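Local coordinates for protein glycerol Dehydrogenase (Unidentified, PDB 5XN8) that catalyses, in all likelihood, the NAD-dependent oxidation of glycerol to dihydroxyacetone, as a metal-dependent member of the iron-containing alcohol dehydrogenase family, at residues A[71-76]-A[97-102]; A[78-83]-A[105-110]; A[39-44]-A[59-64]. All blocks are in the same frame, centred on the assembly; numbering follows the deposited sequence. Where two conformers were deposited one is given.

Interaction 1 of 3, residues A[71-76]-A[97-102]; sequences VEIRRL and LDTAKA
Ile73 and Thr99 face each other where helix 70-83 crosses helix 94-107. Their CA atoms are 6.2 Å apart. The short segment axes approach to 9.9 Å. The N-to-C directions of the two segments differ by 59°. The side chains facing Ile73, those of Thr99 and Ala102, are small, consistent with this close approach. Ile73 sends CG1 across the gap, with CG1 beside its own backbone N and CG2 anti to that N (chi1 -69°). CG1 of Ile73 slants past the methyl of Thr99, at 3.8 Å from CG2. One bond further out, CD1 of Ile73 lies 3.6 Å from CB of Ala102. The branch therefore spans Thr99 and Ala102, about one turn apart on the same helix face.

Thr99 meets its neighbours with carbon. Its hydroxyl OG1 is turned back to its own helix and is hydrogen-bonded to Lys95 O, which leaves CG2 to face segment 71-76. Leu76 comes in at about a right angle, and its CD1 stands 4.1 Å from Thr99 CG2. The Thr99 methyl thus lies against both Ile73 and Leu76. All four touching residues are buried, and no hydrogen bond joins the two segments.

Beside this apolar patch Arg75 NH2 makes a 2.8 Å salt bridge to Glu72 OE2, on its syn side but tilted 32° out of the carboxylate plane; OE2 lies nearly in the guanidinium plane. Arg75 NH2 is also hydrogen-bonded to Arg63 O, and Glu72 OE1 to Asn65 ND2. Leu76 packs on Phe33 and Ile35 of strand 31-36. Lys95, near Thr99, is a likely NAD(+) ligand by similarity. The arrangement is that of neighbouring helices packed on one face of a parallel alpha/beta sheet, here in the Rossmann-like nucleotide-binding domain of this dehydrogenase family.

Interaction 2 of 3, residues A[78-83]-A[105-110]; sequences AILKQH and YYQKLP
Leu80 and Leu109 reach toward each other tip to tip, and their CD1 atoms are 3.7 Å apart. This is the close-packed part of the contact, and both residues are buried. The Leu80 side chain leaves helix 70-83 with CG anti to the backbone N (chi1 173°), which carries both methyls toward the other segment. CD2 of Leu80 stands 4.0 Å from Leu109 CD1, so the Leu109 methyl touches both branches of Leu80. Leu109 comes just after the end of helix 94-107. There Lys108, with positive phi, forms a Schellman motif and turns the chain toward strand 111-115.

The outer side is looser. Gln107 slides past Leu80 in the opposite direction, with its CG at 4.0 Å from Leu80 CD2. Beyond it lies Lys81, an exposed residue that also touches a crystal neighbour. Its chain is bent at chi2 and chi3 and crosses Gln107 obliquely. The modelled distance of 3.0 Å between Lys81 CD and Gln107 NE2 is too short for a methylene beside an amide nitrogen, so the exact placing of these ends is doubtful.

No hydrogen bond links the segments. The chemistry implies that this end of the helix pair is held by van der Waals contact: the leucines and the aliphatic part of Gln107 pack together, and Lys81 lies at the solvent side.

Interaction 3 of 3, residues A[39-44]-A[59-64]; sequences FVMKLA and LHAERF
Met41 bridges helix and strand within a beta-alpha-beta unit made of strand 31-36, helix 38-54 and strand 58-63, and it meets Ala61 and the backbone of Glu62. Strands 31-36 and 58-63 are parallel neighbours in the sheet, and the helix connects them. Strand 58-63 is the outermost on its side within this chain. The segments 39-44 and 59-63 run at 142° to each other, as expected for a helix that returns against the strand direction.

Met41 makes nearly the whole contact. Its CG is anti to the backbone N (chi1 -164°), and the chain then bends at both chi2 and chi3. These bends bring SD and CE over Ala61 and the Glu62 carbonyl. SD of Met41 stands 4.1 Å from Ala61 CB, and the terminal methyl CE is 4.0 Å from the same CB. CE also comes within 3.2 Å of Glu62 O, a close approach of a methyl to a carbonyl oxygen. Ala61 points its CB toward the helix and offers Met41 a small surface.

The contact lies near the surface. At its border Arg63 NE makes a salt bridge with Asp38, at the start of helix 38-54. The side chain of Met41 is about 6 Å from that of Asp37, which probably binds NAD(+), as in a close relative.

Glu62 points its CB away from the helix. Its carboxylate takes a hydrogen bond from His60, whose NE2 lies 2.9 Å from Glu62 OE1, on the anti side of that oxygen; the bond is bent, 139° at the hydrogen.

Overall arrangement
From the N terminus, interaction 3 comes first. It closes the short loop from helix 38-54 back to strand 58-63. The chain then enters helix 70-83, runs through strand 87-92 and returns in helix 94-107. Interaction 1 joins these two helices, and interaction 2 joins the end of helix 70-83 to the end of helix 94-107 and the turn after it; their centres are 10 Å apart. Their segments alternate along the chain, so the two contacts cross. Interaction 3 is in series with both. Helix 38-54 lies on one face of the parallel sheet and the other two helices on the opposite face. Segment 59-64 connects them: Phe64 touches Thr99 of interaction 1, and His60 stacks with His83 of segment 78-83.

Interaction 1 of 3, residues A[71-76]-A[97-102]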
loop_
_atom_site.group_PDB
_atom_site.type_symbol
_atom_site.label_atom_id
_atom_site.label_comp_id
_atom_site.label_asym_id
_atom_site.label_seq_id
_atom_site.Cartn_x
_atom_site.Cartn_y
_atom_site.Cartn_z
ATOM N N VAL A 71 25.299 -17.740 -53.011
ATOM C CA VAL A 71 26.469 -18.437 -53.565
ATOM C C VAL A 71 27.082 -19.382 -52.529
ATOM O O VAL A 71 27.396 -20.532 -52.848
ATOM C CB VAL A 71 27.551 -17.442 -54.071
ATOM C CG1 VAL A 71 28.854 -18.159 -54.439
ATOM C CG2 VAL A 71 27.027 -16.641 -55.260
ATOM N N GLU A 72 27.251 -18.891 -51.301
ATOM C CA GLU A 72 27.848 -19.681 -50.228
ATOM C C GLU A 72 26.961 -20.868 -49.847
ATOM O O GLU A 72 27.467 -21.969 -49.643
ATOM C CB GLU A 72 28.129 -18.793 -49.002
ATOM C CG GLU A 72 28.887 -19.464 -47.854
ATOM C CD GLU A 72 30.299 -19.910 -48.212
ATOM O OE1 GLU A 72 30.853 -19.470 -49.241
ATOM O OE2 GLU A 72 30.874 -20.705 -47.444
ATOM N N ILE A 73 25.651 -20.639 -49.767
ATOM C CA ILE A 73 24.661 -21.705 -49.500
ATOM C C ILE A 73 24.787 -22.824 -50.532
ATOM O O ILE A 73 24.916 -23.993 -50.157
ATOM C CB ILE A 73 23.205 -21.149 -49.487
ATOM C CG1 ILE A 73 22.978 -20.252 -48.261
ATOM C CG2 ILE A 73 22.158 -22.259 -49.499
ATOM C CD1 ILE A 73 21.865 -19.251 -48.466
ATOM N N ARG A 74 24.769 -22.453 -51.819
ATOM C CA ARG A 74 24.849 -23.425 -52.917
ATOM C C ARG A 74 26.186 -24.170 -52.959
ATOM O O ARG A 74 26.214 -25.338 -53.348
ATOM C CB ARG A 74 24.570 -22.753 -54.278
ATOM C CG ARG A 74 23.108 -22.423 -54.603
ATOM C CD ARG A 74 22.181 -22.178 -53.442
ATOM N NE ARG A 74 20.807 -21.958 -53.916
ATOM C CZ ARG A 74 19.907 -21.145 -53.363
ATOM N NH1 ARG A 74 20.185 -20.415 -52.282
ATOM N NH2 ARG A 74 18.699 -21.051 -53.921
ATOM N N ARG A 75 27.272 -23.503 -52.561
ATOM C CA ARG A 75 28.591 -24.146 -52.485
ATOM C C ARG A 75 28.614 -25.239 -51.412
ATOM O O ARG A 75 29.116 -26.333 -51.652
ATOM C CB ARG A 75 29.691 -23.105 -52.210
ATOM C CG ARG A 75 31.124 -23.614 -52.387
ATOM C CD ARG A 75 32.155 -22.589 -51.919
ATOM N NE ARG A 75 32.113 -22.376 -50.466
ATOM C CZ ARG A 75 32.635 -23.186 -49.537
ATOM N NH1 ARG A 75 33.292 -24.299 -49.871
ATOM N NH2 ARG A 75 32.519 -22.867 -48.247
ATOM N N LEU A 76 28.063 -24.931 -50.238
ATOM C CA LEU A 76 28.035 -25.869 -49.103
ATOM C C LEU A 76 27.026 -27.003 -49.299
ATOM O O LEU A 76 27.289 -28.139 -48.890
ATOM C CB LEU A 76 27.738 -25.131 -47.794
ATOM C CG LEU A 76 28.863 -24.267 -47.208
ATOM C CD1 LEU A 76 28.322 -23.374 -46.107
ATOM C CD2 LEU A 76 30.038 -25.107 -46.719
ATOM N N LEU A 97 24.883 -19.286 -38.590
ATOM C CA LEU A 97 23.657 -19.960 -38.179
ATOM C C LEU A 97 22.572 -19.840 -39.244
ATOM O O LEU A 97 21.880 -20.817 -39.546
ATOM C CB LEU A 97 23.157 -19.407 -36.838
ATOM C CG LEU A 97 23.688 -20.011 -35.520
ATOM C CD1 LEU A 97 24.981 -20.798 -35.607
ATOM C CD2 LEU A 97 23.771 -18.961 -34.435
ATOM N N ASP A 98 22.438 -18.646 -39.807
ATOM C CA ASP A 98 21.462 -18.381 -40.870
ATOM C C ASP A 98 21.724 -19.190 -42.134
ATOM O O ASP A 98 20.784 -19.561 -42.835
ATOM C CB ASP A 98 21.415 -16.880 -41.209
ATOM C CG ASP A 98 20.725 -16.048 -40.140
ATOM O OD1 ASP A 98 20.458 -16.568 -39.020
ATOM O OD2 ASP A 98 20.429 -14.860 -40.426
ATOM N N THR A 99 22.998 -19.435 -42.444
ATOM C CA THR A 99 23.366 -20.294 -43.576
ATOM C C THR A 99 23.033 -21.764 -43.326
ATOM O O THR A 99 22.668 -22.486 -44.263
ATOM C CB THR A 99 24.865 -20.166 -43.929
ATOM O OG1 THR A 99 25.182 -18.784 -44.087
ATOM C CG2 THR A 99 25.198 -20.906 -45.216
ATOM N N ALA A 100 23.174 -22.205 -42.081
ATOM C CA ALA A 100 22.779 -23.554 -41.697
ATOM C C ALA A 100 21.263 -23.768 -41.819
ATOM O O ALA A 100 20.828 -24.863 -42.178
ATOM C CB ALA A 100 23.255 -23.863 -40.286
ATOM N N LYS A 101 20.479 -22.729 -41.528
ATOM C CA LYS A 101 19.011 -22.779 -41.663
ATOM C C LYS A 101 18.575 -22.911 -43.111
ATOM O O LYS A 101 17.672 -23.697 -43.424
ATOM C CB LYS A 101 18.348 -21.520 -41.075
ATOM C CG LYS A 101 18.398 -21.405 -39.559
ATOM C CD LYS A 101 17.766 -20.095 -39.112
ATOM C CE LYS A 101 18.071 -19.743 -37.660
ATOM N NZ LYS A 101 17.864 -18.291 -37.400
ATOM N N ALA A 102 19.208 -22.134 -43.978
ATOM C CA ALA A 102 18.929 -22.164 -45.421
ATOM C C ALA A 102 19.231 -23.529 -46.017
ATOM O O ALA A 102 18.409 -24.074 -46.754
ATOM C CB ALA A 102 19.731 -21.081 -46.146
#

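Interaction 2 of 3, residues A[78-83]-A[105-110]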
loop_
_atom_site.group_PDB
_atom_site.type_symbol
_atom_site.label_atom_id
_atom_site.label_comp_id
_atom_site.label_asym_id
_atom_site.label_seq_id
_atom_site.Cartn_x
_atom_site.Cartn_y
_atom_site.Cartn_z
ATOM N N ALA A 78 26.292 -28.338 -52.204
ATOM C CA ALA A 78 26.990 -29.243 -53.124
ATOM C C ALA A 78 27.926 -30.207 -52.396
ATOM O O ALA A 78 27.987 -31.380 -52.749
ATOM C CB ALA A 78 27.761 -28.452 -54.175
ATOM N N ILE A 79 28.632 -29.719 -51.379
ATOM C CA ILE A 79 29.518 -30.569 -50.563
ATOM C C ILE A 79 28.691 -31.484 -49.657
ATOM O O ILE A 79 29.045 -32.644 -49.457
ATOM C CB ILE A 79 30.521 -29.754 -49.697
ATOM C CG1 ILE A 79 31.378 -28.816 -50.557
ATOM C CG2 ILE A 79 31.443 -30.701 -48.932
ATOM C CD1 ILE A 79 32.167 -27.783 -49.767
ATOM N N LEU A 80 27.602 -30.955 -49.100
ATOM C CA LEU A 80 26.684 -31.753 -48.275
ATOM C C LEU A 80 26.163 -32.967 -49.046
ATOM O O LEU A 80 26.212 -34.083 -48.533
ATOM C CB LEU A 80 25.525 -30.894 -47.745
ATOM C CG LEU A 80 24.376 -31.614 -47.005
ATOM C CD1 LEU A 80 23.841 -30.775 -45.857
ATOM C CD2 LEU A 80 23.231 -31.994 -47.943
ATOM N N LYS A 81 25.683 -32.728 -50.273
ATOM C CA LYS A 81 25.195 -33.795 -51.171
ATOM C C LYS A 81 26.233 -34.892 -51.430
ATOM O O LYS A 81 25.903 -36.076 -51.452
ATOM C CB LYS A 81 24.759 -33.216 -52.531
ATOM C CG LYS A 81 23.519 -32.347 -52.523
ATOM C CD LYS A 81 22.237 -33.032 -52.088
ATOM C CE LYS A 81 21.716 -34.057 -53.085
ATOM N NZ LYS A 81 20.328 -34.458 -52.734
ATOM N N GLN A 82 27.470 -34.480 -51.630
ATOM C CA GLN A 82 28.593 -35.393 -51.904
ATOM C C GLN A 82 28.845 -36.354 -50.737
ATOM O O GLN A 82 29.163 -37.515 -50.968
ATOM C CB GLN A 82 29.897 -34.586 -52.216
ATOM C CG GLN A 82 30.525 -34.563 -53.644
ATOM C CD GLN A 82 30.442 -33.225 -54.350
ATOM O OE1 GLN A 82 29.395 -32.612 -54.308
ATOM N NE2 GLN A 82 31.518 -32.788 -55.015
ATOM N N HIS A 83 28.702 -35.865 -49.503
ATOM C CA HIS A 83 28.859 -36.692 -48.298
ATOM C C HIS A 83 27.577 -37.409 -47.833
ATOM O O HIS A 83 27.658 -38.361 -47.056
ATOM C CB HIS A 83 29.448 -35.853 -47.154
ATOM C CG HIS A 83 30.935 -35.706 -47.234
ATOM N ND1 HIS A 83 31.783 -36.620 -46.647
ATOM C CD2 HIS A 83 31.730 -34.768 -47.799
ATOM C CE1 HIS A 83 33.034 -36.273 -46.875
ATOM N NE2 HIS A 83 33.030 -35.154 -47.574
ATOM N N TYR A 105 16.595 -25.950 -44.886
ATOM C CA TYR A 105 15.366 -25.677 -45.624
ATOM C C TYR A 105 15.393 -26.259 -47.039
ATOM O O TYR A 105 14.527 -27.064 -47.394
ATOM C CB TYR A 105 15.079 -24.165 -45.693
ATOM C CG TYR A 105 13.953 -23.850 -46.646
ATOM C CD1 TYR A 105 12.658 -24.310 -46.397
ATOM C CD2 TYR A 105 14.182 -23.144 -47.825
ATOM C CE1 TYR A 105 11.624 -24.061 -47.290
ATOM C CE2 TYR A 105 13.159 -22.893 -48.727
ATOM C CZ TYR A 105 11.883 -23.350 -48.450
ATOM O OH TYR A 105 10.860 -23.104 -49.337
ATOM N N TYR A 106 16.380 -25.862 -47.838
ATOM C CA TYR A 106 16.448 -26.296 -49.243
ATOM C C TYR A 106 16.667 -27.808 -49.420
ATOM O O TYR A 106 16.220 -28.377 -50.415
ATOM C CB TYR A 106 17.502 -25.495 -50.022
ATOM C CG TYR A 106 17.124 -24.038 -50.218
ATOM C CD1 TYR A 106 16.018 -23.684 -50.990
ATOM C CD2 TYR A 106 17.875 -23.011 -49.638
ATOM C CE1 TYR A 106 15.659 -22.351 -51.165
ATOM C CE2 TYR A 106 17.520 -21.682 -49.797
ATOM C CZ TYR A 106 16.415 -21.349 -50.563
ATOM O OH TYR A 106 16.074 -20.023 -50.739
ATOM N N GLN A 107 17.334 -28.448 -48.459
ATOM C CA GLN A 107 17.560 -29.903 -48.488
ATOM C C GLN A 107 16.541 -30.716 -47.685
ATOM O O GLN A 107 16.620 -31.941 -47.677
ATOM C CB GLN A 107 18.975 -30.219 -47.991
ATOM C CG GLN A 107 20.084 -29.680 -48.890
ATOM C CD GLN A 107 20.044 -30.282 -50.279
ATOM O OE1 GLN A 107 19.829 -29.585 -51.267
ATOM N NE2 GLN A 107 20.218 -31.594 -50.354
ATOM N N LYS A 108 15.590 -30.044 -47.033
ATOM C CA LYS A 108 14.597 -30.695 -46.164
ATOM C C LYS A 108 15.276 -31.545 -45.090
ATOM O O LYS A 108 14.993 -32.736 -44.953
ATOM C CB LYS A 108 13.606 -31.530 -46.990
ATOM C CG LYS A 108 12.922 -30.755 -48.101
ATOM C CD LYS A 108 11.829 -31.595 -48.756
ATOM C CE LYS A 108 11.242 -30.890 -49.970
ATOM N NZ LYS A 108 12.252 -30.684 -51.044
ATOM N N LEU A 109 16.189 -30.909 -44.349
ATOM C CA LEU A 109 16.958 -31.571 -43.287
ATOM C C LEU A 109 16.755 -30.861 -41.947
ATOM O O LEU A 109 16.484 -29.653 -41.912
ATOM C CB LEU A 109 18.455 -31.587 -43.631
ATOM C CG LEU A 109 18.890 -32.230 -44.956
ATOM C CD1 LEU A 109 20.344 -31.905 -45.229
ATOM C CD2 LEU A 109 18.677 -33.742 -44.988
ATOM N N PRO A 110 16.896 -31.609 -40.833
ATOM C CA PRO A 110 16.857 -30.981 -39.512
ATOM C C PRO A 110 18.071 -30.080 -39.266
ATOM O O PRO A 110 19.159 -30.337 -39.800
ATOM C CB PRO A 110 16.855 -32.175 -38.556
ATOM C CG PRO A 110 17.547 -33.254 -39.316
ATOM C CD PRO A 110 17.111 -33.064 -40.732
#

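Interaction 3 of 3, residues A[39-44]-A[59-64]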
loop_
_atom_site.group_PDB
_atom_site.type_symbol
_atom_site.label_atom_id
_atom_site.label_comp_id
_atom_site.label_asym_id
_atom_site.label_seq_id
_atom_site.Cartn_x
_atom_site.Cartn_y
_atom_site.Cartn_z
ATOM N N PHE A 39 38.015 -19.531 -37.027
ATOM C CA PHE A 39 38.116 -19.122 -35.624
ATOM C C PHE A 39 37.237 -19.983 -34.719
ATOM O O PHE A 39 37.706 -20.501 -33.708
ATOM C CB PHE A 39 37.732 -17.650 -35.448
ATOM C CG PHE A 39 37.690 -17.219 -34.012
ATOM C CD1 PHE A 39 38.861 -17.069 -33.291
ATOM C CD2 PHE A 39 36.479 -17.000 -33.376
ATOM C CE1 PHE A 39 38.828 -16.687 -31.966
ATOM C CE2 PHE A 39 36.439 -16.621 -32.052
ATOM C CZ PHE A 39 37.614 -16.469 -31.345
ATOM N N VAL A 40 35.970 -20.135 -35.099
ATOM C CA VAL A 40 34.998 -20.903 -34.310
ATOM C C VAL A 40 35.253 -22.415 -34.412
ATOM O O VAL A 40 35.049 -23.139 -33.430
ATOM C CB VAL A 40 33.541 -20.552 -34.707
ATOM C CG1 VAL A 40 32.537 -21.463 -34.018
ATOM C CG2 VAL A 40 33.232 -19.092 -34.371
ATOM N N MET A 41 35.697 -22.885 -35.580
ATOM C CA MET A 41 36.015 -24.302 -35.771
ATOM C C MET A 41 37.120 -24.795 -34.827
ATOM O O MET A 41 37.051 -25.914 -34.328
ATOM C CB MET A 41 36.394 -24.595 -37.238
ATOM C CG MET A 41 36.365 -26.080 -37.618
ATOM S SD MET A 41 34.703 -26.821 -37.818
ATOM C CE MET A 41 34.353 -26.420 -39.535
ATOM N N LYS A 42 38.125 -23.967 -34.572
ATOM C CA LYS A 42 39.194 -24.324 -33.622
ATOM C C LYS A 42 38.771 -24.149 -32.153
ATOM O O LYS A 42 39.201 -24.922 -31.288
ATOM C CB LYS A 42 40.477 -23.532 -33.909
ATOM C CG LYS A 42 41.724 -24.158 -33.309
ATOM C CD LYS A 42 42.943 -23.234 -33.374
ATOM C CE LYS A 42 43.956 -23.537 -32.271
ATOM N NZ LYS A 42 44.703 -24.813 -32.482
ATOM N N LEU A 43 37.940 -23.139 -31.882
ATOM C CA LEU A 43 37.514 -22.808 -30.512
ATOM C C LEU A 43 36.544 -23.843 -29.951
ATOM O O LEU A 43 36.786 -24.395 -28.870
ATOM C CB LEU A 43 36.889 -21.399 -30.462
ATOM C CG LEU A 43 36.235 -20.852 -29.169
ATOM C CD1 LEU A 43 36.973 -21.241 -27.885
ATOM C CD2 LEU A 43 36.035 -19.345 -29.244
ATOM N N ALA A 44 35.453 -24.091 -30.682
ATOM C CA ALA A 44 34.396 -25.008 -30.246
ATOM C C ALA A 44 34.062 -26.152 -31.213
ATOM O O ALA A 44 33.301 -27.038 -30.847
ATOM C CB ALA A 44 33.137 -24.212 -29.942
ATOM N N LEU A 59 29.952 -37.607 -38.988
ATOM C CA LEU A 59 30.091 -36.168 -39.240
ATOM C C LEU A 59 31.077 -35.851 -40.350
ATOM O O LEU A 59 32.064 -36.553 -40.540
ATOM C CB LEU A 59 30.593 -35.452 -37.986
ATOM C CG LEU A 59 29.759 -35.542 -36.712
ATOM C CD1 LEU A 59 30.618 -35.557 -35.453
ATOM C CD2 LEU A 59 28.718 -34.430 -36.672
ATOM N N HIS A 60 30.787 -34.770 -41.067
ATOM C CA HIS A 60 31.768 -34.096 -41.901
ATOM C C HIS A 60 31.727 -32.593 -41.590
ATOM O O HIS A 60 30.692 -31.944 -41.762
ATOM C CB HIS A 60 31.543 -34.397 -43.379
ATOM C CG HIS A 60 32.300 -33.486 -44.290
ATOM N ND1 HIS A 60 33.676 -33.483 -44.363
ATOM C CD2 HIS A 60 31.882 -32.523 -45.140
ATOM C CE1 HIS A 60 34.076 -32.557 -45.213
ATOM N NE2 HIS A 60 33.005 -31.958 -45.699
ATOM N N ALA A 61 32.855 -32.071 -41.104
ATOM C CA ALA A 61 33.018 -30.650 -40.816
ATOM C C ALA A 61 33.502 -29.939 -42.063
ATOM O O ALA A 61 34.351 -30.467 -42.788
ATOM C CB ALA A 61 34.017 -30.453 -39.689
ATOM N N GLU A 62 32.968 -28.746 -42.317
ATOM C CA GLU A 62 33.376 -27.945 -43.475
ATOM C C GLU A 62 33.477 -26.458 -43.118
ATOM O O GLU A 62 32.746 -25.966 -42.263
ATOM C CB GLU A 62 32.397 -28.174 -44.638
ATOM C CG GLU A 62 32.856 -27.661 -45.998
ATOM C CD GLU A 62 34.120 -28.335 -46.514
ATOM O OE1 GLU A 62 34.082 -29.550 -46.809
ATOM O OE2 GLU A 62 35.148 -27.640 -46.636
ATOM N N ARG A 63 34.392 -25.768 -43.786
ATOM C CA ARG A 63 34.702 -24.371 -43.504
ATOM C C ARG A 63 33.654 -23.440 -44.113
ATOM O O ARG A 63 33.206 -23.649 -45.238
ATOM C CB ARG A 63 36.094 -24.027 -44.067
ATOM C CG ARG A 63 36.611 -22.663 -43.668
ATOM C CD ARG A 63 38.003 -22.384 -44.237
ATOM N NE ARG A 63 38.070 -21.081 -44.882
ATOM C CZ ARG A 63 37.620 -20.812 -46.109
ATOM N NH1 ARG A 63 37.055 -21.750 -46.869
ATOM N NH2 ARG A 63 37.745 -19.574 -46.589
ATOM N N PHE A 64 33.290 -22.405 -43.356
ATOM C CA PHE A 64 32.330 -21.375 -43.779
ATOM C C PHE A 64 33.109 -20.091 -44.104
ATOM O O PHE A 64 33.959 -19.669 -43.317
ATOM C CB PHE A 64 31.293 -21.165 -42.657
ATOM C CG PHE A 64 30.426 -19.952 -42.834
ATOM C CD1 PHE A 64 29.584 -19.831 -43.929
ATOM C CD2 PHE A 64 30.440 -18.928 -41.889
ATOM C CE1 PHE A 64 28.784 -18.712 -44.087
ATOM C CE2 PHE A 64 29.638 -17.806 -42.040
ATOM C CZ PHE A 64 28.811 -17.696 -43.142
#